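Local coordinates for protein alpha-1,3-glucanase (Bacillus circulans, PDB 5ZRU) that probably hydrolyses alpha-1,3-glucan through its catalytic unit, the part of a longer, multidomain glycoside hydrolase family 87 enzyme held in this chain, at residues Tyr63-Val77 and Trp142-Ile156. Sequence-based numbering, arbitrary orientation.
Sequences YAQWTIRPGEGGDGV and WKMDTPLQPGDTIRI
Arg155 reaches across the strand pair to Tyr63 and Gln65. Its CB stands 3.7 Å from Gln65 OE1, and CG and CD run past Tyr63 CB, with CG 3.6 Å from it. A bend at chi3 (-62°) then lays the guanidinium flat on the tyrosine ring, planes 6° apart, with CZ over the ring centre in a cation-pi stack. The NE and NH2 edge grips Gln65 OE1 in the guanidinium plane with two hydrogen bonds, NE at 2.6 Å and NH2 at 2.8 Å, while NH1 lies over Tyr63 CD2 and is hydrogen-bonded to Gln157 OE1. Ring, Gln65 OE1 and Gln157 OE1 together fix its rotation. Gln65 NE2 rests against Thr153 CB.

Strands 63-67 and 153-156 are antiparallel; after Thr67 the first segment loops round, and Gly74-Val77 pairs with Trp142-Leu148 in a second antiparallel ladder. The ladders lie in different sheets, so the contact spans both sheets of the beta-sandwich-like D1 domain, apart from the parallel beta-helix of D2. Between the ladders, Ile68 N-H donates to Asp152 O, and Ile68 O accepts from Gly151 N, at the type II turn Gln149-Asp152. Inside, Val77 CG1 makes a CH-pi contact over the face of the six-membered ring of Trp142, 3.6 Å from CZ2, and Val77 CG2 meets Met144 CG and Leu148 CD1. Trp142 NE1 is buried without a polar partner, whereas Trp66 NE1 is hydrogen-bonded to O of calcium ligand Asp22.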
ATOM      1  N   TYR A  63     -21.061  13.578 -14.506  1.00 13.66           N
ATOM      2  CA  TYR A  63     -21.240  12.860 -13.255  1.00 12.21           C
ATOM      3  C   TYR A  63     -21.078  11.361 -13.455  1.00 14.79           C
ATOM      4  O   TYR A  63     -21.243  10.830 -14.558  1.00 15.82           O
ATOM      5  CB  TYR A  63     -22.610  13.154 -12.631  1.00 14.53           C
ATOM      6  CG  TYR A  63     -23.785  12.638 -13.438  1.00 16.19           C
ATOM      7  CD1 TYR A  63     -24.224  11.326 -13.301  1.00 17.00           C
ATOM      8  CD2 TYR A  63     -24.465  13.470 -14.315  1.00 18.62           C
ATOM      9  CE1 TYR A  63     -25.301  10.847 -14.030  1.00 21.05           C
ATOM     10  CE2 TYR A  63     -25.551  13.008 -15.042  1.00 21.53           C
ATOM     11  CZ  TYR A  63     -25.963  11.696 -14.894  1.00 23.44           C
ATOM     12  OH  TYR A  63     -27.035  11.224 -15.616  1.00 28.28           O
ATOM     13  N   ALA A  64     -20.747  10.693 -12.352  1.00 13.51           N
ATOM     14  CA  ALA A  64     -20.863   9.250 -12.190  1.00 14.44           C
ATOM     15  C   ALA A  64     -21.816   8.983 -11.032  1.00 16.47           C
ATOM     16  O   ALA A  64     -21.735   9.637  -9.987  1.00 15.15           O
ATOM     17  CB  ALA A  64     -19.505   8.599 -11.908  1.00 13.63           C
ATOM     18  N   GLN A  65     -22.711   8.020 -11.212  1.00 13.69           N
ATOM     19  CA  GLN A  65     -23.769   7.783 -10.243  1.00 16.72           C
ATOM     20  C   GLN A  65     -23.920   6.287 -10.015  1.00 16.70           C
ATOM     21  O   GLN A  65     -23.900   5.501 -10.965  1.00 17.95           O
ATOM     22  CB  GLN A  65     -25.079   8.408 -10.733  1.00 19.22           C
ATOM     23  CG  GLN A  65     -26.290   8.195  -9.857  1.00 22.76           C
ATOM     24  CD  GLN A  65     -27.468   9.030 -10.337  1.00 28.34           C
ATOM     25  OE1 GLN A  65     -27.319  10.218 -10.629  1.00 24.36           O
ATOM     26  NE2 GLN A  65     -28.641   8.406 -10.436  1.00 29.13           N
ATOM     27  N   TRP A  66     -24.066   5.900  -8.749  1.00 15.32           N
ATOM     28  CA  TRP A  66     -24.252   4.512  -8.363  1.00 12.41           C
ATOM     29  C   TRP A  66     -25.552   4.360  -7.586  1.00 14.09           C
ATOM     30  O   TRP A  66     -25.993   5.289  -6.905  1.00 18.51           O
ATOM     31  CB  TRP A  66     -23.102   4.014  -7.485  1.00 12.97           C
ATOM     32  CG  TRP A  66     -21.791   3.858  -8.179  1.00 11.99           C
ATOM     33  CD1 TRP A  66     -21.310   2.726  -8.760  1.00 13.49           C
ATOM     34  CD2 TRP A  66     -20.774   4.849  -8.323  1.00 14.76           C
ATOM     35  NE1 TRP A  66     -20.059   2.953  -9.279  1.00 13.24           N
ATOM     36  CE2 TRP A  66     -19.703   4.247  -9.017  1.00 14.18           C
ATOM     37  CE3 TRP A  66     -20.666   6.190  -7.945  1.00 11.85           C
ATOM     38  CZ2 TRP A  66     -18.544   4.941  -9.344  1.00 13.80           C
ATOM     39  CZ3 TRP A  66     -19.514   6.880  -8.280  1.00 14.14           C
ATOM     40  CH2 TRP A  66     -18.471   6.254  -8.971  1.00 13.23           C
ATOM     41  N   THR A  67     -26.150   3.177  -7.674  1.00 14.60           N
ATOM     42  CA  THR A  67     -27.302   2.821  -6.856  1.00 15.14           C
ATOM     43  C   THR A  67     -26.883   1.788  -5.821  1.00 15.22           C
ATOM     44  O   THR A  67     -26.327   0.744  -6.173  1.00 13.00           O
ATOM     45  CB  THR A  67     -28.449   2.275  -7.710  1.00 16.32           C
ATOM     46  OG1 THR A  67     -28.787   3.237  -8.706  1.00 20.58           O
ATOM     47  CG2 THR A  67     -29.682   2.018  -6.847  1.00 17.65           C
ATOM     48  N   ILE A  68     -27.157   2.084  -4.548  1.00 15.70           N
ATOM     49  CA  ILE A  68     -26.755   1.188  -3.468  1.00 13.76           C
ATOM     50  C   ILE A  68     -27.449  -0.156  -3.631  1.00 18.27           C
ATOM     51  O   ILE A  68     -28.661  -0.222  -3.868  1.00 19.10           O
ATOM     52  CB  ILE A  68     -27.078   1.825  -2.112  1.00 15.89           C
ATOM     53  CG1 ILE A  68     -26.420   3.203  -2.016  1.00 16.90           C
ATOM     54  CG2 ILE A  68     -26.631   0.919  -0.978  1.00 12.95           C
ATOM     55  CD1 ILE A  68     -24.891   3.149  -2.140  1.00 16.19           C
ATOM     56  N   ARG A  69     -26.681  -1.234  -3.495  1.00 15.87           N
ATOM     57  CA  ARG A  69     -27.180  -2.589  -3.691  1.00 17.48           C
ATOM     58  C   ARG A  69     -27.956  -3.083  -2.471  1.00 18.47           C
ATOM     59  O   ARG A  69     -27.795  -2.563  -1.364  1.00 19.37           O
ATOM     60  CB  ARG A  69     -26.021  -3.544  -3.955  1.00 18.58           C
ATOM     61  CG  ARG A  69     -25.141  -3.208  -5.135  1.00 22.10           C
ATOM     62  CD  ARG A  69     -23.951  -4.161  -5.155  1.00 15.83           C
ATOM     63  NE  ARG A  69     -22.971  -3.751  -6.140  1.00 29.40           N
ATOM     64  CZ  ARG A  69     -21.778  -3.251  -5.847  1.00 22.25           C
ATOM     65  NH1 ARG A  69     -21.392  -3.124  -4.582  1.00 17.27           N
ATOM     66  NH2 ARG A  69     -20.964  -2.900  -6.831  1.00 27.27           N
ATOM     67  N   PRO A  70     -28.803  -4.102  -2.650  1.00 18.77           N
ATOM     68  CA  PRO A  70     -29.447  -4.747  -1.496  1.00 18.24           C
ATOM     69  C   PRO A  70     -28.422  -5.190  -0.460  1.00 20.82           C
ATOM     70  O   PRO A  70     -27.356  -5.711  -0.794  1.00 18.27           O
ATOM     71  CB  PRO A  70     -30.164  -5.950  -2.118  1.00 19.87           C
ATOM     72  CG  PRO A  70     -30.426  -5.550  -3.533  1.00 23.22           C
ATOM     73  CD  PRO A  70     -29.265  -4.663  -3.934  1.00 21.74           C
ATOM     74  N   GLY A  71     -28.750  -4.968   0.808  1.00 18.69           N
ATOM     75  CA  GLY A  71     -27.879  -5.364   1.891  1.00 20.21           C
ATOM     76  C   GLY A  71     -26.624  -4.535   2.061  1.00 20.90           C
ATOM     77  O   GLY A  71     -25.791  -4.881   2.904  1.00 20.32           O
ATOM     78  N   GLU A  72     -26.453  -3.459   1.302  1.00 16.14           N
ATOM     79  CA  GLU A  72     -25.256  -2.630   1.381  1.00 17.61           C
ATOM     80  C   GLU A  72     -25.634  -1.208   1.791  1.00 18.70           C
ATOM     81  O   GLU A  72     -26.794  -0.909   2.092  1.00 18.67           O
ATOM     82  CB  GLU A  72     -24.499  -2.653   0.047  1.00 16.39           C
ATOM     83  CG  GLU A  72     -24.010  -4.043  -0.301  1.00 17.00           C
ATOM     84  CD  GLU A  72     -23.220  -4.103  -1.587  1.00 16.86           C
ATOM     85  OE1 GLU A  72     -22.713  -3.054  -2.056  1.00 16.11           O
ATOM     86  OE2 GLU A  72     -23.118  -5.216  -2.133  1.00 16.07           O
ATOM     87  N   GLY A  73     -24.637  -0.326   1.810  1.00 18.59           N
ATOM     88  CA  GLY A  73     -24.865   1.062   2.174  1.00 13.75           C
ATOM     89  C   GLY A  73     -23.998   1.515   3.332  1.00 15.59           C
ATOM     90  O   GLY A  73     -22.967   0.893   3.611  1.00 15.17           O
ATOM     91  N   GLY A  74     -24.394   2.589   4.012  1.00 15.52           N
ATOM     92  CA  GLY A  74     -23.640   3.126   5.128  1.00 12.45           C
ATOM     93  C   GLY A  74     -23.379   4.606   4.960  1.00 14.97           C
ATOM     94  O   GLY A  74     -23.725   5.221   3.954  1.00 14.46           O
ATOM     95  N   ASP A  75     -22.766   5.191   5.992  1.00 14.25           N
ATOM     96  CA  ASP A  75     -22.485   6.619   5.985  1.00 15.39           C
ATOM     97  C   ASP A  75     -21.014   6.956   5.755  1.00 13.50           C
ATOM     98  O   ASP A  75     -20.682   8.139   5.656  1.00 15.75           O
ATOM     99  CB  ASP A  75     -22.979   7.282   7.286  1.00 14.92           C
ATOM    100  CG  ASP A  75     -22.721   6.446   8.537  1.00 18.08           C
ATOM    101  OD1 ASP A  75     -22.442   5.236   8.445  1.00 15.93           O
ATOM    102  OD2 ASP A  75     -22.820   7.019   9.642  1.00 23.71           O
ATOM    103  N   GLY A  76     -20.128   5.967   5.652  1.00 10.98           N
ATOM    104  CA  GLY A  76     -18.726   6.214   5.364  1.00  9.84           C
ATOM    105  C   GLY A  76     -18.418   5.973   3.904  1.00 11.07           C
ATOM    106  O   GLY A  76     -18.649   4.880   3.386  1.00 11.32           O
ATOM    107  N   VAL A  77     -17.917   7.009   3.224  1.00  8.24           N
ATOM    108  CA  VAL A  77     -17.614   6.920   1.800  1.00  8.98           C
ATOM    109  C   VAL A  77     -16.141   7.238   1.579  1.00 10.89           C
ATOM    110  O   VAL A  77     -15.649   8.266   2.051  1.00  9.50           O
ATOM    111  CB  VAL A  77     -18.483   7.867   0.951  1.00 11.35           C
ATOM    112  CG1 VAL A  77     -18.199   7.629  -0.539  1.00  8.19           C
ATOM    113  CG2 VAL A  77     -19.976   7.666   1.257  1.00 11.09           C
ATOM    114  N   TRP A 142     -15.232  10.721   3.500  1.00  9.45           N
ATOM    115  CA  TRP A 142     -16.114  11.626   4.229  1.00 14.09           C
ATOM    116  C   TRP A 142     -17.270  10.813   4.789  1.00 11.57           C
ATOM    117  O   TRP A 142     -17.494   9.670   4.391  1.00 10.54           O
ATOM    118  CB  TRP A 142     -16.624  12.764   3.330  1.00 11.40           C
ATOM    119  CG  TRP A 142     -17.511  12.296   2.186  1.00 10.99           C
ATOM    120  CD1 TRP A 142     -18.867  12.137   2.216  1.00 13.83           C
ATOM    121  CD2 TRP A 142     -17.095  11.929   0.862  1.00 11.56           C
ATOM    122  NE1 TRP A 142     -19.323  11.697   0.997  1.00 14.63           N
ATOM    123  CE2 TRP A 142     -18.258  11.567   0.144  1.00 12.54           C
ATOM    124  CE3 TRP A 142     -15.856  11.885   0.211  1.00 11.23           C
ATOM    125  CZ2 TRP A 142     -18.217  11.156  -1.185  1.00 11.09           C
ATOM    126  CZ3 TRP A 142     -15.814  11.474  -1.115  1.00  9.45           C
ATOM    127  CH2 TRP A 142     -16.991  11.123  -1.803  1.00 12.54           C
ATOM    128  N   LYS A 143     -18.006  11.420   5.717  1.00 13.85           N
ATOM    129  CA  LYS A 143     -19.167  10.785   6.327  1.00 14.47           C
ATOM    130  C   LYS A 143     -20.431  11.507   5.885  1.00 17.42           C
ATOM    131  O   LYS A 143     -20.461  12.741   5.826  1.00 14.91           O
ATOM    132  CB  LYS A 143     -19.077  10.795   7.855  1.00 16.65           C
ATOM    133  CG  LYS A 143     -18.042   9.850   8.420  1.00 23.28           C
ATOM    134  CD  LYS A 143     -18.023   9.881   9.940  1.00 23.15           C
ATOM    135  CE  LYS A 143     -17.523  11.215  10.476  1.00 25.65           C
ATOM    136  NZ  LYS A 143     -17.293  11.143  11.958  1.00 23.44           N
ATOM    137  N   MET A 144     -21.458  10.732   5.563  1.00 14.84           N
ATOM    138  CA  MET A 144     -22.762  11.271   5.207  1.00 17.84           C
ATOM    139  C   MET A 144     -23.559  11.584   6.469  1.00 20.27           C
ATOM    140  O   MET A 144     -23.378  10.945   7.509  1.00 15.70           O
ATOM    141  CB  MET A 144     -23.533  10.262   4.352  1.00 15.12           C
ATOM    142  CG  MET A 144     -22.747   9.731   3.166  1.00 14.57           C
ATOM    143  SD  MET A 144     -22.349  11.066   2.031  1.00 18.98           S
ATOM    144  CE  MET A 144     -23.977  11.549   1.491  1.00 19.30           C
ATOM    145  N   ASP A 145     -24.466  12.561   6.368  1.00 22.49           N
ATOM    146  CA  ASP A 145     -25.297  12.911   7.521  1.00 23.40           C
ATOM    147  C   ASP A 145     -26.225  11.775   7.919  1.00 24.12           C
ATOM    148  O   ASP A 145     -26.556  11.636   9.102  1.00 28.31           O
ATOM    149  CB  ASP A 145     -26.128  14.161   7.237  1.00 23.93           C
ATOM    150  CG  ASP A 145     -25.280  15.389   7.028  1.00 36.15           C
ATOM    151  OD1 ASP A 145     -25.823  16.401   6.534  1.00 41.63           O
ATOM    152  OD2 ASP A 145     -24.072  15.339   7.339  1.00 40.76           O
ATOM    153  N   THR A 146     -26.687  10.983   6.958  1.00 20.13           N
ATOM    154  CA  THR A 146     -27.466   9.790   7.245  1.00 23.28           C
ATOM    155  C   THR A 146     -26.948   8.658   6.372  1.00 19.52           C
ATOM    156  O   THR A 146     -26.465   8.901   5.260  1.00 18.10           O
ATOM    157  CB  THR A 146     -28.968   9.994   6.988  1.00 22.87           C
ATOM    158  OG1 THR A 146     -29.188  10.192   5.589  1.00 27.06           O
ATOM    159  CG2 THR A 146     -29.494  11.208   7.756  1.00 26.77           C
ATOM    160  N   PRO A 147     -27.036   7.417   6.844  1.00 20.03           N
ATOM    161  CA  PRO A 147     -26.506   6.297   6.055  1.00 15.86           C
ATOM    162  C   PRO A 147     -27.234   6.139   4.726  1.00 21.32           C
ATOM    163  O   PRO A 147     -28.457   6.276   4.639  1.00 17.21           O
ATOM    164  CB  PRO A 147     -26.734   5.080   6.964  1.00 19.06           C
ATOM    165  CG  PRO A 147     -26.851   5.637   8.341  1.00 22.94           C
ATOM    166  CD  PRO A 147     -27.524   6.982   8.162  1.00 20.80           C
ATOM    167  N   LEU A 148     -26.458   5.850   3.687  1.00 15.59           N
ATOM    168  CA  LEU A 148     -27.011   5.406   2.419  1.00 15.93           C
ATOM    169  C   LEU A 148     -27.700   4.059   2.589  1.00 20.44           C
ATOM    170  O   LEU A 148     -27.196   3.165   3.278  1.00 14.74           O
ATOM    171  CB  LEU A 148     -25.896   5.296   1.378  1.00 12.24           C
ATOM    172  CG  LEU A 148     -25.190   6.612   1.056  1.00 14.49           C
ATOM    173  CD1 LEU A 148     -23.784   6.368   0.518  1.00 13.96           C
ATOM    174  CD2 LEU A 148     -26.011   7.431   0.059  1.00 13.89           C
ATOM    175  N   GLN A 149     -28.853   3.909   1.949  1.00 15.33           N
ATOM    176  CA  GLN A 149     -29.667   2.708   2.035  1.00 19.35           C
ATOM    177  C   GLN A 149     -29.820   2.077   0.656  1.00 17.35           C
ATOM    178  O   GLN A 149     -29.717   2.769  -0.362  1.00 17.89           O
ATOM    179  CB  GLN A 149     -31.061   3.034   2.596  1.00 18.78           C
ATOM    180  CG  GLN A 149     -31.058   3.932   3.823  1.00 29.70           C
ATOM    181  CD  GLN A 149     -31.410   3.186   5.089  1.00 40.90           C
ATOM    182  OE1 GLN A 149     -30.979   2.049   5.293  1.00 47.25           O
ATOM    183  NE2 GLN A 149     -32.207   3.818   5.947  1.00 46.56           N
ATOM    184  N   PRO A 150     -30.066   0.767   0.587  1.00 16.00           N
ATOM    185  CA  PRO A 150     -30.323   0.129  -0.712  1.00 17.28           C
ATOM    186  C   PRO A 150     -31.361   0.897  -1.520  1.00 17.83           C
ATOM    187  O   PRO A 150     -32.391   1.327  -0.998  1.00 17.73           O
ATOM    188  CB  PRO A 150     -30.824  -1.265  -0.320  1.00 17.16           C
ATOM    189  CG  PRO A 150     -30.135  -1.538   0.989  1.00 20.32           C
ATOM    190  CD  PRO A 150     -30.062  -0.208   1.696  1.00 18.25           C
ATOM    191  N   GLY A 151     -31.066   1.105  -2.801  1.00 18.03           N
ATOM    192  CA  GLY A 151     -31.911   1.896  -3.661  1.00 17.18           C
ATOM    193  C   GLY A 151     -31.547   3.364  -3.745  1.00 19.72           C
ATOM    194  O   GLY A 151     -31.950   4.032  -4.706  1.00 17.25           O
ATOM    195  N   ASP A 152     -30.818   3.895  -2.762  1.00 21.39           N
ATOM    196  CA  ASP A 152     -30.338   5.267  -2.865  1.00 18.15           C
ATOM    197  C   ASP A 152     -29.405   5.392  -4.059  1.00 17.28           C
ATOM    198  O   ASP A 152     -28.703   4.450  -4.423  1.00 17.58           O
ATOM    199  CB  ASP A 152     -29.586   5.689  -1.600  1.00 16.64           C
ATOM    200  CG  ASP A 152     -30.503   6.020  -0.441  1.00 24.98           C
ATOM    201  OD1 ASP A 152     -31.734   6.171  -0.648  1.00 21.17           O
ATOM    202  OD2 ASP A 152     -29.984   6.120   0.690  1.00 21.94           O
ATOM    203  N   THR A 153     -29.395   6.566  -4.673  1.00 18.83           N
ATOM    204  CA  THR A 153     -28.407   6.874  -5.694  1.00 17.46           C
ATOM    205  C   THR A 153     -27.441   7.899  -5.127  1.00 21.72           C
ATOM    206  O   THR A 153     -27.868   8.905  -4.554  1.00 19.72           O
ATOM    207  CB  THR A 153     -29.056   7.402  -6.971  1.00 20.16           C
ATOM    208  OG1 THR A 153     -29.779   8.601  -6.674  1.00 29.01           O
ATOM    209  CG2 THR A 153     -30.001   6.356  -7.546  1.00 21.39           C
ATOM    210  N   ILE A 154     -26.147   7.631  -5.251  1.00 15.68           N
ATOM    211  CA  ILE A 154     -25.124   8.597  -4.875  1.00 12.27           C
ATOM    212  C   ILE A 154     -24.410   9.013  -6.151  1.00 13.14           C
ATOM    213  O   ILE A 154     -23.979   8.163  -6.947  1.00 11.62           O
ATOM    214  CB  ILE A 154     -24.160   8.038  -3.810  1.00 14.46           C
ATOM    215  CG1 ILE A 154     -23.046   9.058  -3.505  1.00 15.09           C
ATOM    216  CG2 ILE A 154     -23.644   6.660  -4.229  1.00 12.30           C
ATOM    217  CD1 ILE A 154     -22.230   8.750  -2.223  1.00 14.80           C
ATOM    218  N   ARG A 155     -24.368  10.319  -6.387  1.00 14.44           N
ATOM    219  CA  ARG A 155     -23.813  10.884  -7.605  1.00 12.48           C
ATOM    220  C   ARG A 155     -22.613  11.734  -7.236  1.00 12.79           C
ATOM    221  O   ARG A 155     -22.685  12.531  -6.292  1.00 13.88           O
ATOM    222  CB  ARG A 155     -24.848  11.735  -8.354  1.00 13.03           C
ATOM    223  CG  ARG A 155     -24.257  12.519  -9.512  1.00 15.29           C
ATOM    224  CD  ARG A 155     -25.279  13.434 -10.173  1.00 17.40           C
ATOM    225  NE  ARG A 155     -26.388  12.691 -10.749  1.00 23.95           N
ATOM    226  CZ  ARG A 155     -27.192  13.172 -11.695  1.00 24.53           C
ATOM    227  NH1 ARG A 155     -26.996  14.393 -12.181  1.00 25.92           N
ATOM    228  NH2 ARG A 155     -28.182  12.432 -12.155  1.00 22.05           N
ATOM    229  N   ILE A 156     -21.517  11.546  -7.965  1.00 11.65           N
ATOM    230  CA  ILE A 156     -20.342  12.409  -7.894  1.00 12.31           C
ATOM    231  C   ILE A 156     -20.360  13.284  -9.140  1.00 10.26           C
ATOM    232  O   ILE A 156     -20.330  12.768 -10.260  1.00 11.86           O
ATOM    233  CB  ILE A 156     -19.041  11.595  -7.825  1.00  9.89           C
ATOM    234  CG1 ILE A 156     -19.095  10.531  -6.711  1.00 11.08           C
ATOM    235  CG2 ILE A 156     -17.849  12.525  -7.656  1.00 11.89           C
ATOM    236  CD1 ILE A 156     -19.395  11.080  -5.322  1.00 11.47           C
TER
HETATM  237  O   HOH W   1     -24.900   9.091   9.402  1.00 29.94           O